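Local coordinates for spindle assembly abnormal protein 6 (Caenorhabditis elegans, PDB 4G79), which is the central scaffolding component of centrioles, setting their ninefold symmetry and required for centrosome biogenesis and duplication, at residues K94-H99 with F120-K125. Numbering follows the deposited sequence. Where two conformers were deposited one is given.
Sequences KVIIQH and FELFSK
I96 meets L122 and H99, about one helical turn further on, meets S124 in a clear case of a helix packed on a β-sheet, here in the globular N-terminal domain of SAS-6, related to that of XRCC4. The helix segment 94-99 crosses strand 120-123 at 70°, with their axes 11.3 Å apart, a spacing bridged by side chains. Deep in the interface the filling is apolar: the side chains of I96 and L122 run antiparallel alongside one another, I96 CG2 lying 4.2 Å from L122 CD2, and F134 of strand 132-140 also packs on I96. I128 of the second subunit packs against both I96 and H99, so the contact is also covered from the neighbouring chain. The outward side differs: S124 is partly exposed, and beyond it the chain runs out to exposed K125. H99, with CG anti to its own N (chi1 177°), extends its buried imidazole from the core to this strand end. F123 O lies oblique to that ring and accepts a hydrogen bond from T105 OG1, which also forms a weak hydrogen bond with H99 NE2. The ring edge meets S124 without a hydrogen bond, OG lying near the ring plane 3.3 Å from H99 CE1.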
loop_
_atom_site.group_PDB
_atom_site.type_symbol
_atom_site.label_atom_id
_atom_site.label_comp_id
_atom_site.label_asym_id
_atom_site.label_seq_id
_atom_site.Cartn_x
_atom_site.Cartn_y
_atom_site.Cartn_z
ATOM N N LYS A 94 -14.870 -8.894 9.275
ATOM C CA LYS A 94 -15.560 -9.671 8.247
ATOM C C LYS A 94 -14.749 -9.730 6.945
ATOM O O LYS A 94 -14.573 -10.795 6.374
ATOM C CB LYS A 94 -16.947 -9.043 7.958
ATOM C CG LYS A 94 -17.808 -8.782 9.204
ATOM C CD LYS A 94 -19.105 -8.056 8.837
ATOM C CE LYS A 94 -20.018 -7.888 10.024
ATOM N NZ LYS A 94 -21.234 -7.106 9.668
ATOM N N VAL A 95 -14.301 -8.575 6.465
ATOM C CA VAL A 95 -13.558 -8.458 5.202
ATOM C C VAL A 95 -12.172 -9.095 5.364
ATOM O O VAL A 95 -11.719 -9.798 4.468
ATOM C CB VAL A 95 -13.510 -6.967 4.735
ATOM C CG1 VAL A 95 -12.775 -6.832 3.421
ATOM C CG2 VAL A 95 -14.933 -6.405 4.561
ATOM N N ILE A 96 -11.505 -8.910 6.520
ATOM C CA ILE A 96 -10.188 -9.539 6.750
ATOM C C ILE A 96 -10.321 -11.054 6.821
ATOM O O ILE A 96 -9.494 -11.780 6.249
ATOM C CB ILE A 96 -9.459 -8.987 8.013
ATOM C CG1 ILE A 96 -9.036 -7.529 7.792
ATOM C CG2 ILE A 96 -8.248 -9.881 8.477
ATOM C CD1 ILE A 96 -8.083 -7.220 6.575
ATOM N N ILE A 97 -11.372 -11.553 7.495
ATOM C CA ILE A 97 -11.554 -13.004 7.634
ATOM C C ILE A 97 -11.886 -13.582 6.259
ATOM O O ILE A 97 -11.337 -14.620 5.905
ATOM C CB ILE A 97 -12.591 -13.329 8.741
ATOM C CG1 ILE A 97 -11.922 -13.078 10.109
ATOM C CG2 ILE A 97 -13.117 -14.764 8.647
ATOM C CD1 ILE A 97 -12.876 -12.866 11.306
ATOM N N GLN A 98 -12.750 -12.901 5.484
ATOM C CA GLN A 98 -13.081 -13.360 4.130
ATOM C C GLN A 98 -11.798 -13.417 3.296
ATOM O O GLN A 98 -11.560 -14.411 2.620
ATOM C CB GLN A 98 -14.142 -12.459 3.474
ATOM C CG GLN A 98 -14.819 -13.117 2.271
ATOM C CD GLN A 98 -15.573 -12.155 1.390
ATOM O OE1 GLN A 98 -16.281 -11.255 1.855
ATOM N NE2 GLN A 98 -15.483 -12.367 0.086
ATOM N N HIS A 99 -10.923 -12.385 3.405
ATOM C CA HIS A 99 -9.642 -12.359 2.683
ATOM C C HIS A 99 -8.764 -13.557 3.076
ATOM O O HIS A 99 -8.262 -14.253 2.198
ATOM C CB HIS A 99 -8.884 -11.031 2.936
ATOM C CG HIS A 99 -7.540 -11.016 2.277
ATOM N ND1 HIS A 99 -7.377 -10.525 0.994
ATOM C CD2 HIS A 99 -6.356 -11.506 2.717
ATOM C CE1 HIS A 99 -6.107 -10.724 0.691
ATOM N NE2 HIS A 99 -5.445 -11.307 1.702
ATOM N N PHE A 120 2.776 -7.816 13.081
ATOM C CA PHE A 120 2.043 -8.752 12.256
ATOM C C PHE A 120 1.688 -7.957 10.990
ATOM O O PHE A 120 1.018 -6.923 11.094
ATOM C CB PHE A 120 0.791 -9.265 13.012
ATOM C CG PHE A 120 -0.159 -10.117 12.195
ATOM C CD1 PHE A 120 -1.163 -9.535 11.434
ATOM C CD2 PHE A 120 -0.047 -11.507 12.190
ATOM C CE1 PHE A 120 -2.045 -10.327 10.685
ATOM C CE2 PHE A 120 -0.944 -12.294 11.469
ATOM C CZ PHE A 120 -1.923 -11.699 10.709
ATOM N N GLU A 121 2.111 -8.425 9.834
ATOM C CA GLU A 121 1.856 -7.728 8.575
ATOM C C GLU A 121 1.120 -8.626 7.628
ATOM O O GLU A 121 1.565 -9.747 7.396
ATOM C CB GLU A 121 3.181 -7.291 7.940
ATOM C CG GLU A 121 4.095 -6.458 8.832
ATOM C CD GLU A 121 5.230 -5.775 8.090
ATOM O OE1 GLU A 121 5.913 -6.445 7.280
ATOM O OE2 GLU A 121 5.450 -4.568 8.332
ATOM N N LEU A 122 -0.023 -8.161 7.118
ATOM C CA LEU A 122 -0.836 -8.917 6.168
ATOM C C LEU A 122 -0.687 -8.301 4.779
ATOM O O LEU A 122 -0.819 -7.091 4.653
ATOM C CB LEU A 122 -2.320 -8.923 6.618
ATOM C CG LEU A 122 -3.271 -9.752 5.739
ATOM C CD1 LEU A 122 -2.829 -11.216 5.680
ATOM C CD2 LEU A 122 -4.675 -9.669 6.292
ATOM N N PHE A 123 -0.462 -9.137 3.741
ATOM C CA PHE A 123 -0.278 -8.674 2.363
ATOM C C PHE A 123 -1.152 -9.394 1.435
ATOM O O PHE A 123 -1.560 -10.501 1.736
ATOM C CB PHE A 123 1.176 -8.903 1.878
ATOM C CG PHE A 123 2.256 -8.204 2.664
ATOM C CD1 PHE A 123 2.746 -8.756 3.850
ATOM C CD2 PHE A 123 2.831 -7.029 2.192
ATOM C CE1 PHE A 123 3.771 -8.129 4.557
ATOM C CE2 PHE A 123 3.847 -6.391 2.912
ATOM C CZ PHE A 123 4.320 -6.957 4.079
ATOM N N SER A 124 -1.410 -8.794 0.278
ATOM C CA SER A 124 -2.090 -9.454 -0.835
ATOM C C SER A 124 -1.344 -8.999 -2.109
ATOM O O SER A 124 -1.638 -7.935 -2.655
ATOM C CB SER A 124 -3.578 -9.129 -0.841
ATOM O OG SER A 124 -4.224 -9.873 -1.856
ATOM N N LYS A 125 -0.288 -9.742 -2.494
ATOM C CA LYS A 125 0.600 -9.369 -3.605
ATOM C C LYS A 125 -0.132 -9.188 -4.898
ATOM O O LYS A 125 -1.176 -9.780 -5.145
ATOM C CB LYS A 125 1.773 -10.368 -3.811
ATOM C CG LYS A 125 1.389 -11.751 -4.325
ATOM C CD LYS A 125 2.610 -12.522 -4.865
ATOM C CE LYS A 125 2.236 -13.898 -5.370
ATOM N NZ LYS A 125 1.384 -13.854 -6.596
#